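Local coordinates for Poly(A) RNA polymerase protein 2 (Saccharomyces cerevisiae, PDB 3NYB) that probably adds poly(A) tails to RNA as the catalytic subunit of the TRAMP RNA surveillance complex, working with a zinc-knuckle partner, at residues S77-V83 with I132-F138; N107-V112 with K124-P128; E145-L149 with Q266-D270; F28-S33 with R161-I166. The protein carries 1 engineered substitution. One frame throughout, in Å; residues are numbered along the deposited sequence.

Contact 1: S77-V83 with I132-F138. Engineered in segment 132-138: A135 (natural residue Asp).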
loop_
_atom_site.group_PDB
_atom_site.type_symbol
_atom_site.label_atom_id
_atom_site.label_comp_id
_atom_site.label_asym_id
_atom_site.label_seq_id
_atom_site.Cartn_x
_atom_site.Cartn_y
_atom_site.Cartn_z
ATOM N N SER A 77 -5.371 5.419 -12.740
ATOM C CA SER A 77 -5.161 3.969 -12.791
ATOM C C SER A 77 -6.318 3.279 -13.503
ATOM O O SER A 77 -7.435 3.811 -13.525
ATOM C CB SER A 77 -4.973 3.373 -11.392
ATOM O OG SER A 77 -6.161 3.444 -10.627
ATOM N N ASP A 78 -6.044 2.111 -14.091
ATOM C CA ASP A 78 -7.076 1.311 -14.761
ATOM C C ASP A 78 -8.157 0.959 -13.769
ATOM O O ASP A 78 -7.865 0.558 -12.632
ATOM C CB ASP A 78 -6.535 -0.029 -15.268
ATOM C CG ASP A 78 -5.395 0.111 -16.233
ATOM O OD1 ASP A 78 -5.175 1.217 -16.765
ATOM O OD2 ASP A 78 -4.715 -0.916 -16.458
ATOM N N ILE A 79 -9.406 1.071 -14.203
ATOM C CA ILE A 79 -10.486 0.545 -13.395
ATOM C C ILE A 79 -10.851 -0.830 -13.935
ATOM O O ILE A 79 -11.099 -0.995 -15.131
ATOM C CB ILE A 79 -11.680 1.531 -13.275
ATOM C CG1 ILE A 79 -12.872 1.111 -14.101
ATOM C CG2 ILE A 79 -11.278 2.938 -13.700
ATOM C CD1 ILE A 79 -13.763 2.305 -14.368
ATOM N N ASP A 80 -10.836 -1.819 -13.043
ATOM C CA ASP A 80 -10.980 -3.216 -13.432
ATOM C C ASP A 80 -12.435 -3.652 -13.533
ATOM O O ASP A 80 -13.223 -3.432 -12.612
ATOM C CB ASP A 80 -10.243 -4.110 -12.432
ATOM C CG ASP A 80 -8.861 -3.580 -12.084
ATOM O OD1 ASP A 80 -7.989 -3.559 -12.981
ATOM O OD2 ASP A 80 -8.649 -3.181 -10.915
ATOM N N CYS A 81 -12.781 -4.285 -14.648
ATOM C CA CYS A 81 -14.124 -4.818 -14.842
ATOM C C CYS A 81 -14.111 -6.299 -15.182
ATOM O O CYS A 81 -13.217 -6.766 -15.885
ATOM C CB CYS A 81 -14.827 -4.052 -15.954
ATOM S SG CYS A 81 -14.628 -2.280 -15.786
ATOM N N VAL A 82 -15.110 -7.024 -14.674
ATOM C CA VAL A 82 -15.368 -8.414 -15.043
ATOM C C VAL A 82 -16.582 -8.480 -15.955
ATOM O O VAL A 82 -17.586 -7.810 -15.700
ATOM C CB VAL A 82 -15.759 -9.267 -13.829
ATOM C CG1 VAL A 82 -14.985 -10.571 -13.826
ATOM C CG2 VAL A 82 -15.556 -8.504 -12.538
ATOM N N VAL A 83 -16.513 -9.308 -16.991
ATOM C CA VAL A 83 -17.677 -9.582 -17.832
ATOM C C VAL A 83 -18.248 -10.947 -17.482
ATOM O O VAL A 83 -17.483 -11.902 -17.317
ATOM C CB VAL A 83 -17.311 -9.563 -19.306
ATOM C CG1 VAL A 83 -18.509 -9.940 -20.149
ATOM C CG2 VAL A 83 -16.825 -8.198 -19.680
ATOM N N ILE A 132 -10.682 7.771 -19.895
ATOM C CA ILE A 132 -10.631 6.837 -18.759
ATOM C C ILE A 132 -9.959 5.504 -19.118
ATOM O O ILE A 132 -10.181 4.953 -20.195
ATOM C CB ILE A 132 -12.063 6.577 -18.194
ATOM C CG1 ILE A 132 -12.626 7.850 -17.566
ATOM C CG2 ILE A 132 -12.063 5.484 -17.154
ATOM C CD1 ILE A 132 -13.937 7.653 -16.867
ATOM N N HIS A 133 -9.136 4.988 -18.214
ATOM C CA HIS A 133 -8.425 3.742 -18.460
ATOM C C HIS A 133 -9.212 2.554 -17.948
ATOM O O HIS A 133 -9.595 2.521 -16.781
ATOM C CB HIS A 133 -7.059 3.778 -17.780
ATOM C CG HIS A 133 -6.119 4.754 -18.396
ATOM N ND1 HIS A 133 -5.103 4.374 -19.260
ATOM C CD2 HIS A 133 -6.040 6.105 -18.312
ATOM C CE1 HIS A 133 -4.447 5.440 -19.663
ATOM N NE2 HIS A 133 -4.997 6.509 -19.097
ATOM N N ILE A 134 -9.433 1.575 -18.818
ATOM C CA ILE A 134 -10.185 0.375 -18.463
ATOM C C ILE A 134 -9.378 -0.899 -18.671
ATOM O O ILE A 134 -8.625 -1.023 -19.649
ATOM C CB ILE A 134 -11.464 0.221 -19.313
ATOM C CG1 ILE A 134 -12.534 1.212 -18.870
ATOM C CG2 ILE A 134 -12.005 -1.196 -19.217
ATOM C CD1 ILE A 134 -12.466 2.485 -19.604
ATOM N N ALA A 135 -9.553 -1.844 -17.747
ATOM C CA ALA A 135 -9.052 -3.201 -17.924
ATOM C C ALA A 135 -10.171 -4.226 -17.730
ATOM O O ALA A 135 -10.777 -4.298 -16.662
ATOM C CB ALA A 135 -7.921 -3.476 -16.971
ATOM N N VAL A 136 -10.423 -5.025 -18.764
ATOM C CA VAL A 136 -11.516 -5.989 -18.751
ATOM C C VAL A 136 -11.037 -7.428 -18.754
ATOM O O VAL A 136 -10.102 -7.769 -19.469
ATOM C CB VAL A 136 -12.446 -5.817 -19.969
ATOM C CG1 VAL A 136 -13.405 -6.979 -20.043
ATOM C CG2 VAL A 136 -13.200 -4.501 -19.881
ATOM N N SER A 137 -11.706 -8.268 -17.966
ATOM C CA SER A 137 -11.420 -9.689 -17.910
ATOM C C SER A 137 -12.723 -10.432 -17.608
ATOM O O SER A 137 -13.689 -9.814 -17.164
ATOM C CB SER A 137 -10.419 -9.950 -16.796
ATOM O OG SER A 137 -11.024 -9.700 -15.540
ATOM N N PHE A 138 -12.749 -11.748 -17.830
ATOM C CA PHE A 138 -13.944 -12.553 -17.554
ATOM C C PHE A 138 -13.861 -13.239 -16.201
ATOM O O PHE A 138 -14.565 -14.206 -15.941
ATOM C CB PHE A 138 -14.184 -13.600 -18.647
ATOM C CG PHE A 138 -14.353 -13.016 -20.023
ATOM C CD1 PHE A 138 -15.577 -12.511 -20.433
ATOM C CD2 PHE A 138 -13.289 -12.974 -20.908
ATOM C CE1 PHE A 138 -15.729 -11.966 -21.690
ATOM C CE2 PHE A 138 -13.439 -12.428 -22.168
ATOM C CZ PHE A 138 -14.655 -11.921 -22.557
HETATM O O HOH W 1 -8.936 5.581 -14.988
HETATM O O HOH W 2 -5.406 1.047 -19.564
#

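Contact 2: N107-V112 with K124-P128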
loop_
_atom_site.group_PDB
_atom_site.type_symbol
_atom_site.label_atom_id
_atom_site.label_comp_id
_atom_site.label_asym_id
_atom_site.label_seq_id
_atom_site.Cartn_x
_atom_site.Cartn_y
_atom_site.Cartn_z
ATOM N N ASN A 107 -15.243 2.650 -31.679
ATOM C CA ASN A 107 -14.532 3.825 -31.143
ATOM C C ASN A 107 -14.542 4.026 -29.625
ATOM O O ASN A 107 -14.481 5.163 -29.153
ATOM C CB ASN A 107 -15.011 5.117 -31.829
ATOM C CG ASN A 107 -14.327 5.358 -33.154
ATOM O OD1 ASN A 107 -13.121 5.602 -33.207
ATOM N ND2 ASN A 107 -15.099 5.299 -34.239
ATOM N N LEU A 108 -14.598 2.934 -28.870
ATOM C CA LEU A 108 -14.536 3.028 -27.419
ATOM C C LEU A 108 -13.139 2.683 -26.940
ATOM O O LEU A 108 -12.863 2.648 -25.743
ATOM C CB LEU A 108 -15.591 2.138 -26.765
ATOM C CG LEU A 108 -17.002 2.550 -27.194
ATOM C CD1 LEU A 108 -18.060 1.582 -26.699
ATOM C CD2 LEU A 108 -17.299 3.963 -26.727
ATOM N N ALA A 109 -12.256 2.444 -27.901
ATOM C CA ALA A 109 -10.869 2.133 -27.611
ATOM C C ALA A 109 -9.997 2.531 -28.790
ATOM O O ALA A 109 -10.427 2.453 -29.943
ATOM C CB ALA A 109 -10.715 0.652 -27.325
ATOM N N THR A 110 -8.771 2.964 -28.497
ATOM C CA THR A 110 -7.763 3.149 -29.542
ATOM C C THR A 110 -6.816 1.952 -29.540
ATOM O O THR A 110 -7.124 0.916 -30.131
ATOM C CB THR A 110 -6.977 4.467 -29.381
ATOM O OG1 THR A 110 -6.199 4.426 -28.177
ATOM C CG2 THR A 110 -7.932 5.651 -29.324
ATOM N N GLU A 111 -5.676 2.072 -28.870
ATOM C CA GLU A 111 -4.797 0.923 -28.757
ATOM C C GLU A 111 -5.275 0.004 -27.657
ATOM O O GLU A 111 -5.433 0.414 -26.511
ATOM C CB GLU A 111 -3.350 1.316 -28.492
ATOM C CG GLU A 111 -2.550 0.176 -27.877
ATOM C CD GLU A 111 -1.072 0.270 -28.173
ATOM O OE1 GLU A 111 -0.701 0.193 -29.367
ATOM O OE2 GLU A 111 -0.284 0.414 -27.211
ATOM N N VAL A 112 -5.487 -1.252 -28.021
ATOM C CA VAL A 112 -5.916 -2.253 -27.074
ATOM C C VAL A 112 -4.808 -3.259 -26.831
ATOM O O VAL A 112 -4.274 -3.852 -27.768
ATOM C CB VAL A 112 -7.151 -2.986 -27.593
ATOM C CG1 VAL A 112 -7.704 -3.882 -26.509
ATOM C CG2 VAL A 112 -8.195 -1.984 -28.035
ATOM N N LYS A 124 -6.587 -4.231 -21.836
ATOM C CA LYS A 124 -6.448 -2.854 -21.349
ATOM C C LYS A 124 -6.669 -1.876 -22.487
ATOM O O LYS A 124 -6.233 -2.125 -23.603
ATOM C CB LYS A 124 -5.052 -2.614 -20.778
ATOM C CG LYS A 124 -4.668 -3.537 -19.649
ATOM C CD LYS A 124 -3.169 -3.464 -19.396
ATOM C CE LYS A 124 -2.736 -2.070 -18.956
ATOM N NZ LYS A 124 -1.280 -2.006 -18.631
ATOM N N PHE A 125 -7.335 -0.762 -22.206
ATOM C CA PHE A 125 -7.543 0.272 -23.212
ATOM C C PHE A 125 -7.940 1.612 -22.593
ATOM O O PHE A 125 -8.061 1.740 -21.378
ATOM C CB PHE A 125 -8.589 -0.177 -24.241
ATOM C CG PHE A 125 -9.980 -0.311 -23.679
ATOM C CD1 PHE A 125 -10.891 0.732 -23.781
ATOM C CD2 PHE A 125 -10.376 -1.484 -23.042
ATOM C CE1 PHE A 125 -12.181 0.609 -23.261
ATOM C CE2 PHE A 125 -11.657 -1.618 -22.518
ATOM C CZ PHE A 125 -12.565 -0.571 -22.626
ATOM N N VAL A 126 -8.137 2.610 -23.444
ATOM C CA VAL A 126 -8.610 3.912 -22.993
ATOM C C VAL A 126 -9.865 4.295 -23.759
ATOM O O VAL A 126 -9.860 4.324 -24.988
ATOM C CB VAL A 126 -7.535 5.001 -23.211
ATOM C CG1 VAL A 126 -8.100 6.373 -22.920
ATOM C CG2 VAL A 126 -6.322 4.735 -22.337
ATOM N N GLU A 127 -10.946 4.579 -23.045
ATOM C CA GLU A 127 -12.131 5.109 -23.704
ATOM C C GLU A 127 -11.819 6.552 -24.052
ATOM O O GLU A 127 -11.557 7.370 -23.164
ATOM C CB GLU A 127 -13.369 5.013 -22.819
ATOM C CG GLU A 127 -14.688 5.221 -23.568
ATOM C CD GLU A 127 -15.020 6.687 -23.794
ATOM O OE1 GLU A 127 -15.042 7.125 -24.965
ATOM O OE2 GLU A 127 -15.259 7.407 -22.801
ATOM N N PRO A 128 -11.821 6.856 -25.356
ATOM C CA PRO A 128 -11.308 8.091 -25.962
ATOM C C PRO A 128 -12.062 9.347 -25.539
ATOM O O PRO A 128 -11.442 10.357 -25.229
ATOM C CB PRO A 128 -11.498 7.850 -27.461
ATOM C CG PRO A 128 -11.733 6.376 -27.612
ATOM C CD PRO A 128 -12.390 5.940 -26.356
HETATM O O HOH W 3 -15.889 7.208 -27.592
HETATM O O HOH W 4 -7.239 2.254 -26.553
#

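Contact 3: E145-L149 with Q266-D270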
loop_
_atom_site.group_PDB
_atom_site.type_symbol
_atom_site.label_atom_id
_atom_site.label_comp_id
_atom_site.label_asym_id
_atom_site.label_seq_id
_atom_site.Cartn_x
_atom_site.Cartn_y
_atom_site.Cartn_z
ATOM N N GLU A 145 -11.460 -15.022 -1.507
ATOM C CA GLU A 145 -11.188 -14.843 -0.089
ATOM C C GLU A 145 -10.354 -13.582 0.138
ATOM O O GLU A 145 -10.582 -12.858 1.106
ATOM C CB GLU A 145 -10.465 -16.067 0.476
ATOM C CG GLU A 145 -9.092 -16.277 -0.134
ATOM C CD GLU A 145 -9.138 -16.679 -1.615
ATOM O OE1 GLU A 145 -10.161 -17.266 -2.036
ATOM O OE2 GLU A 145 -8.152 -16.421 -2.357
ATOM N N ALA A 146 -9.396 -13.310 -0.748
ATOM C CA ALA A 146 -8.592 -12.089 -0.624
ATOM C C ALA A 146 -9.478 -10.861 -0.648
ATOM O O ALA A 146 -9.337 -9.960 0.183
ATOM C CB ALA A 146 -7.562 -11.975 -1.730
ATOM N N ALA A 147 -10.379 -10.816 -1.621
ATOM C CA ALA A 147 -11.234 -9.654 -1.770
ATOM C C ALA A 147 -12.006 -9.400 -0.481
ATOM O O ALA A 147 -12.099 -8.258 -0.022
ATOM C CB ALA A 147 -12.181 -9.837 -2.938
ATOM N N LYS A 148 -12.546 -10.468 0.109
ATOM C CA LYS A 148 -13.359 -10.334 1.313
ATOM C C LYS A 148 -12.531 -9.837 2.501
ATOM O O LYS A 148 -12.982 -8.993 3.278
ATOM C CB LYS A 148 -14.066 -11.653 1.649
ATOM C CG LYS A 148 -15.255 -11.505 2.605
ATOM C CD LYS A 148 -16.440 -10.782 1.954
ATOM C CE LYS A 148 -17.645 -10.675 2.900
ATOM N NZ LYS A 148 -18.396 -11.962 3.088
ATOM N N LEU A 149 -11.317 -10.358 2.640
ATOM C CA LEU A 149 -10.407 -9.860 3.663
ATOM C C LEU A 149 -10.274 -8.342 3.563
ATOM O O LEU A 149 -10.396 -7.631 4.566
ATOM C CB LEU A 149 -9.037 -10.521 3.533
ATOM C CG LEU A 149 -8.985 -11.996 3.942
ATOM C CD1 LEU A 149 -7.580 -12.548 3.769
ATOM C CD2 LEU A 149 -9.453 -12.164 5.377
ATOM N N GLN A 266 1.147 -15.263 3.214
ATOM C CA GLN A 266 0.315 -16.443 3.023
ATOM C C GLN A 266 -0.916 -16.160 2.171
ATOM O O GLN A 266 -1.730 -15.293 2.505
ATOM C CB GLN A 266 -0.105 -17.015 4.376
ATOM C CG GLN A 266 -0.626 -18.432 4.308
ATOM C CD GLN A 266 -0.557 -19.132 5.644
ATOM O OE1 GLN A 266 -1.118 -18.656 6.636
ATOM N NE2 GLN A 266 0.133 -20.271 5.681
ATOM N N ASP A 267 -1.047 -16.898 1.071
ATOM C CA ASP A 267 -2.184 -16.742 0.169
ATOM C C ASP A 267 -3.479 -17.093 0.894
ATOM O O ASP A 267 -3.638 -18.216 1.366
ATOM C CB ASP A 267 -2.008 -17.630 -1.064
ATOM C CG ASP A 267 -2.986 -17.296 -2.173
ATOM O OD1 ASP A 267 -3.953 -16.545 -1.908
ATOM O OD2 ASP A 267 -2.786 -17.784 -3.311
ATOM N N PRO A 268 -4.410 -16.130 0.989
ATOM C CA PRO A 268 -5.651 -16.335 1.744
ATOM C C PRO A 268 -6.523 -17.456 1.206
ATOM O O PRO A 268 -7.355 -17.970 1.941
ATOM C CB PRO A 268 -6.389 -15.008 1.571
ATOM C CG PRO A 268 -5.350 -14.029 1.280
ATOM C CD PRO A 268 -4.310 -14.755 0.477
ATOM N N GLY A 269 -6.354 -17.812 -0.062
ATOM C CA GLY A 269 -7.189 -18.826 -0.685
ATOM C C GLY A 269 -6.452 -20.135 -0.804
ATOM O O GLY A 269 -6.988 -21.143 -1.257
ATOM N N ASP A 270 -5.202 -20.102 -0.374
ATOM C CA ASP A 270 -4.331 -21.248 -0.442
ATOM C C ASP A 270 -3.186 -20.975 0.520
ATOM O O ASP A 270 -2.239 -20.255 0.193
ATOM C CB ASP A 270 -3.839 -21.443 -1.875
ATOM C CG ASP A 270 -2.785 -22.527 -1.992
ATOM O OD1 ASP A 270 -3.095 -23.617 -2.516
ATOM O OD2 ASP A 270 -1.634 -22.278 -1.582
#

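Contact 4: F28-S33 with R161-I166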
loop_
_atom_site.group_PDB
_atom_site.type_symbol
_atom_site.label_atom_id
_atom_site.label_comp_id
_atom_site.label_asym_id
_atom_site.label_seq_id
_atom_site.Cartn_x
_atom_site.Cartn_y
_atom_site.Cartn_z
ATOM N N PHE A 28 -3.873 15.437 0.852
ATOM C CA PHE A 28 -3.569 14.646 -0.329
ATOM C C PHE A 28 -4.674 13.640 -0.643
ATOM O O PHE A 28 -5.183 13.602 -1.763
ATOM C CB PHE A 28 -2.236 13.901 -0.154
ATOM C CG PHE A 28 -1.889 13.011 -1.317
ATOM C CD1 PHE A 28 -1.323 13.535 -2.465
ATOM C CD2 PHE A 28 -2.145 11.656 -1.270
ATOM C CE1 PHE A 28 -1.015 12.722 -3.532
ATOM C CE2 PHE A 28 -1.835 10.838 -2.338
ATOM C CZ PHE A 28 -1.273 11.369 -3.465
ATOM N N VAL A 29 -5.027 12.824 0.346
ATOM C CA VAL A 29 -6.064 11.810 0.186
ATOM C C VAL A 29 -7.378 12.412 -0.292
ATOM O O VAL A 29 -8.060 11.833 -1.127
ATOM C CB VAL A 29 -6.318 11.021 1.496
ATOM C CG1 VAL A 29 -7.499 10.051 1.334
ATOM C CG2 VAL A 29 -5.075 10.272 1.902
ATOM N N ALA A 30 -7.741 13.569 0.239
ATOM C CA ALA A 30 -8.982 14.199 -0.190
ATOM C C ALA A 30 -8.818 14.740 -1.602
ATOM O O ALA A 30 -9.735 14.655 -2.426
ATOM C CB ALA A 30 -9.410 15.306 0.782
ATOM N N TYR A 31 -7.637 15.281 -1.885
ATOM C CA TYR A 31 -7.364 15.797 -3.217
ATOM C C TYR A 31 -7.422 14.692 -4.292
ATOM O O TYR A 31 -7.865 14.932 -5.425
ATOM C CB TYR A 31 -6.019 16.520 -3.238
ATOM C CG TYR A 31 -5.633 17.027 -4.598
ATOM C CD1 TYR A 31 -6.116 18.250 -5.067
ATOM C CD2 TYR A 31 -4.802 16.284 -5.427
ATOM C CE1 TYR A 31 -5.767 18.732 -6.318
ATOM C CE2 TYR A 31 -4.449 16.759 -6.698
ATOM C CZ TYR A 31 -4.933 17.985 -7.125
ATOM O OH TYR A 31 -4.606 18.456 -8.368
ATOM N N ILE A 32 -6.980 13.485 -3.934
ATOM C CA ILE A 32 -6.976 12.360 -4.869
ATOM C C ILE A 32 -8.326 11.632 -4.818
ATOM O O ILE A 32 -8.527 10.615 -5.464
ATOM C CB ILE A 32 -5.838 11.371 -4.557
ATOM C CG1 ILE A 32 -6.122 10.624 -3.252
ATOM C CG2 ILE A 32 -4.504 12.099 -4.485
ATOM C CD1 ILE A 32 -5.182 9.468 -2.993
ATOM N N SER A 33 -9.258 12.174 -4.047
ATOM C CA SER A 33 -10.552 11.528 -3.862
ATOM C C SER A 33 -11.583 12.172 -4.821
ATOM O O SER A 33 -11.489 13.359 -5.130
ATOM C CB SER A 33 -10.988 11.611 -2.398
ATOM O OG SER A 33 -10.087 10.912 -1.557
ATOM N N ARG A 161 -7.060 2.819 4.618
ATOM C CA ARG A 161 -7.155 3.466 3.319
ATOM C C ARG A 161 -6.099 4.566 3.112
ATOM O O ARG A 161 -5.415 4.594 2.087
ATOM C CB ARG A 161 -8.568 4.028 3.100
ATOM C CG ARG A 161 -8.713 4.843 1.817
ATOM C CD ARG A 161 -10.157 5.129 1.426
ATOM N NE ARG A 161 -10.221 6.018 0.265
ATOM C CZ ARG A 161 -10.301 7.346 0.324
ATOM N NH1 ARG A 161 -10.345 7.976 1.484
ATOM N NH2 ARG A 161 -10.345 8.052 -0.792
ATOM N N GLU A 162 -5.963 5.467 4.081
ATOM C CA GLU A 162 -5.060 6.612 3.946
ATOM C C GLU A 162 -3.618 6.182 3.768
ATOM O O GLU A 162 -2.924 6.677 2.887
ATOM C CB GLU A 162 -5.140 7.522 5.171
ATOM C CG GLU A 162 -6.427 8.311 5.305
ATOM C CD GLU A 162 -7.620 7.444 5.652
ATOM O OE1 GLU A 162 -8.753 7.956 5.528
ATOM O OE2 GLU A 162 -7.435 6.259 6.034
ATOM N N LEU A 163 -3.158 5.269 4.618
ATOM C CA LEU A 163 -1.780 4.826 4.516
ATOM C C LEU A 163 -1.555 4.044 3.228
ATOM O O LEU A 163 -0.515 4.176 2.591
ATOM C CB LEU A 163 -1.354 4.027 5.749
ATOM C CG LEU A 163 -1.236 4.901 6.997
ATOM C CD1 LEU A 163 -0.468 4.188 8.090
ATOM C CD2 LEU A 163 -0.556 6.206 6.644
ATOM N N VAL A 164 -2.539 3.249 2.826
ATOM C CA VAL A 164 -2.423 2.505 1.578
ATOM C C VAL A 164 -2.278 3.445 0.382
ATOM O O VAL A 164 -1.421 3.238 -0.485
ATOM C CB VAL A 164 -3.600 1.547 1.371
ATOM C CG1 VAL A 164 -3.573 0.980 -0.026
ATOM C CG2 VAL A 164 -3.536 0.419 2.394
ATOM N N LEU A 165 -3.093 4.496 0.343
ATOM C CA LEU A 165 -2.989 5.449 -0.753
ATOM C C LEU A 165 -1.594 6.078 -0.813
ATOM O O LEU A 165 -0.989 6.148 -1.872
ATOM C CB LEU A 165 -4.081 6.507 -0.666
ATOM C CG LEU A 165 -5.471 5.966 -1.004
ATOM C CD1 LEU A 165 -6.547 7.029 -0.766
ATOM C CD2 LEU A 165 -5.503 5.447 -2.436
ATOM N N ILE A 166 -1.075 6.507 0.329
ATOM C CA ILE A 166 0.261 7.094 0.369
ATOM C C ILE A 166 1.332 6.123 -0.112
ATOM O O ILE A 166 2.123 6.440 -1.001
ATOM C CB ILE A 166 0.620 7.557 1.776
ATOM C CG1 ILE A 166 -0.447 8.511 2.300
ATOM C CG2 ILE A 166 1.960 8.247 1.766
ATOM C CD1 ILE A 166 -0.549 9.785 1.514
#

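Contact 1: S77-V83 with I132-F138
Backbone bonds alternate between I79, C81 and V83 on one strand and H133, A135 and S137 on the other, among them I79 N to H133 O (3.0 Å), A135 N to I79 O (3.2 Å) and C81 N to A135 O (2.8 Å), a parallel pairing with axes 29° apart. The closest apolar contacts lie at the C-terminal end. V83 CG2, set beside its own backbone N because CG1 takes the anti position (chi1 176°), meets V136 CG1 at 3.6 Å, and V83 CB lies against F138 CD1 at 3.6 Å. At the other end D78 OD1 approaches H133 CB and accepts a bond from a water at 2.8 Å; that water lies in the H133 ring plane, but its link to ND1 is weak. The methyl of A135, an engineered replacement for Asp, sits 4.0 Å from D80 OD1. D78, D80 and the natural aspartate at A135 match the carboxylate trio that binds the catalytic metals in this family, so this is probably the active site, with one carboxylate removed here. Strand 62-65 pairs outside 79-83 and 121-127 outside 132-137, while helix 36-54 packs on I79 and I134 through I46 and I49.

Contact 2: N107-V112 with K124-P128
T110, E111 and V126 share one bridging water: it gives a hydrogen bond to E111 O at 2.6 Å, accepts from V126 N at 3.3 Å and bonds T110 OG1 at 2.9 Å. A second water links the segments at the other end, donating to N107 O at 2.9 Å and to E127 OE1 at 2.8 Å; the E127 carboxylate is also held by H129 N and S130 OG. No direct hydrogen bond passes between the two segments. Instead E127 CA makes a C-H...O contact with L108 O at 3.3 Å, and P128 CD and F125 CE1 lie close to the same oxygen. The ring gets there because F125 CG lies between the backbone N and the carbonyl carbon (chi1 67°), bringing CD1 obliquely up to the methyl of A109, with 3.5 Å between F125 CD1 and A109 CB. L103 of helix 92-105 and I49 of helix 36-54 also touch the ring. Were this phenylalanine an alanine, a gap would probably open beside A109 and L103, and the 107-112 loop would be likelier to shift. N107, with positive phi, ends helix 92-105 in a Schellman motif, and the loop then runs past strand 121-127 toward strand 113-116. Water bridges and C-H...O contacts thus stand in for N-H to O=C bonds, matching the loop to the palm strand without extending the sheet, with F125 as the main apolar part.

Contact 3: E145-L149 with Q266-D270
L149 and P268 make the apolar centre of this surface contact: L149 CD1 rests 3.5 Å from P268 CB and 3.7 Å from P268 CG. The leucine reaches the ring because its CG is anti to the carbonyl carbon (chi1 -71°) and the chain then runs straight on to CD1. A146 CB adds a looser touch at 4.3 Å from P268 CG, one turn back along the helix. The E145 chain also comes to P268 CB, bending at chi2 and bringing its carboxylate beside G269; the model is too tight here for the details to be relied on, and the approach of E145 OE2 to G269 N does not amount to a hydrogen bond.

Behind this first shell, the loop fixes its own shape. D267 OD1 accepts from G269 N at 3.3 Å in a nearly straight bond (175°), the donor standing above the carboxylate plane, while D270 N bonds D267 O at 3.0 Å. The other carboxylate oxygen of D267 takes a bond from N273 ND2. On the helix side, L149 N bonds E145 O at 3.0 Å, holding the first turn that presents E145 and L149 together. F187 of helix 186-198 touches both A146 and P268, so the proline ring meets two helices.

D267 to D270 form a type I beta turn with proline in its second position, a common place for that residue, and with an Asx turn laid over it. The turn, in the Cid1-family region, packs on the start of helix 145-155, the helix that follows palm strand 132-137.

Contact 4: F28-S33 with R161-I166
With CG anti to the backbone N (chi1 174°) and the chain extended as far as NE, R161 carries its guanidinium across to V29 and S33. R161 NH2 donates to S33 OG at 3.0 Å, the hydroxyl lying at the edge of the group and near its plane, although the position of S33 OG is less certain. V29 also has CG1 anti to its N (chi1 175°), which brings that methyl to R161 NH1 at 3.5 Å, the side chains crossing obliquely, and to L165 CD1 at 3.8 Å, crossing at about a right angle. One face of the guanidinium lies over L165 CD1 of its own helix, while NE bonds D71 O. The end of helix 17-31 and the loop that follows it pack on helix 160-173, which elsewhere meets helices 186-198 and 214-228 in the mainly helical part of the chain. Replacing R161 with an alanine would probably leave D71 O without this donor and uncover V29 CG1 and L165 CD1. I32 CD1 lies 3.6 Å from L165 CD1, the two side chains sliding past in opposite senses. F28 CD2 meets I166 CD1 at 3.7 Å; the F28 ring is further held by an edge-to-face contact with W5, and L218 touches I166.

How the contacts relate
Contacts 1 and 2 belong to one palm sheet, with centres 11 Å apart. Strands 121-127 and 132-137 are neighbours in it, probably bonded from F125 N to I134 O (2.9 Å) and from E127 N to I132 O (3.0 Å). Contact 1 holds the probable active site; contact 2 lies to its side, its centre about 24 Å from the centre of the chain against about 16 Å for contact 1. Contacts 3 and 4 each sit about 21 Å from contact 1 between centres, with nearest atoms about 10 Å and 8 Å away, and about 24 Å from each other. Helix 145-155 of contact 3 follows strand 132-137 and precedes helix 160-173 of contact 4, whose R161 reaches D71, six residues before S77.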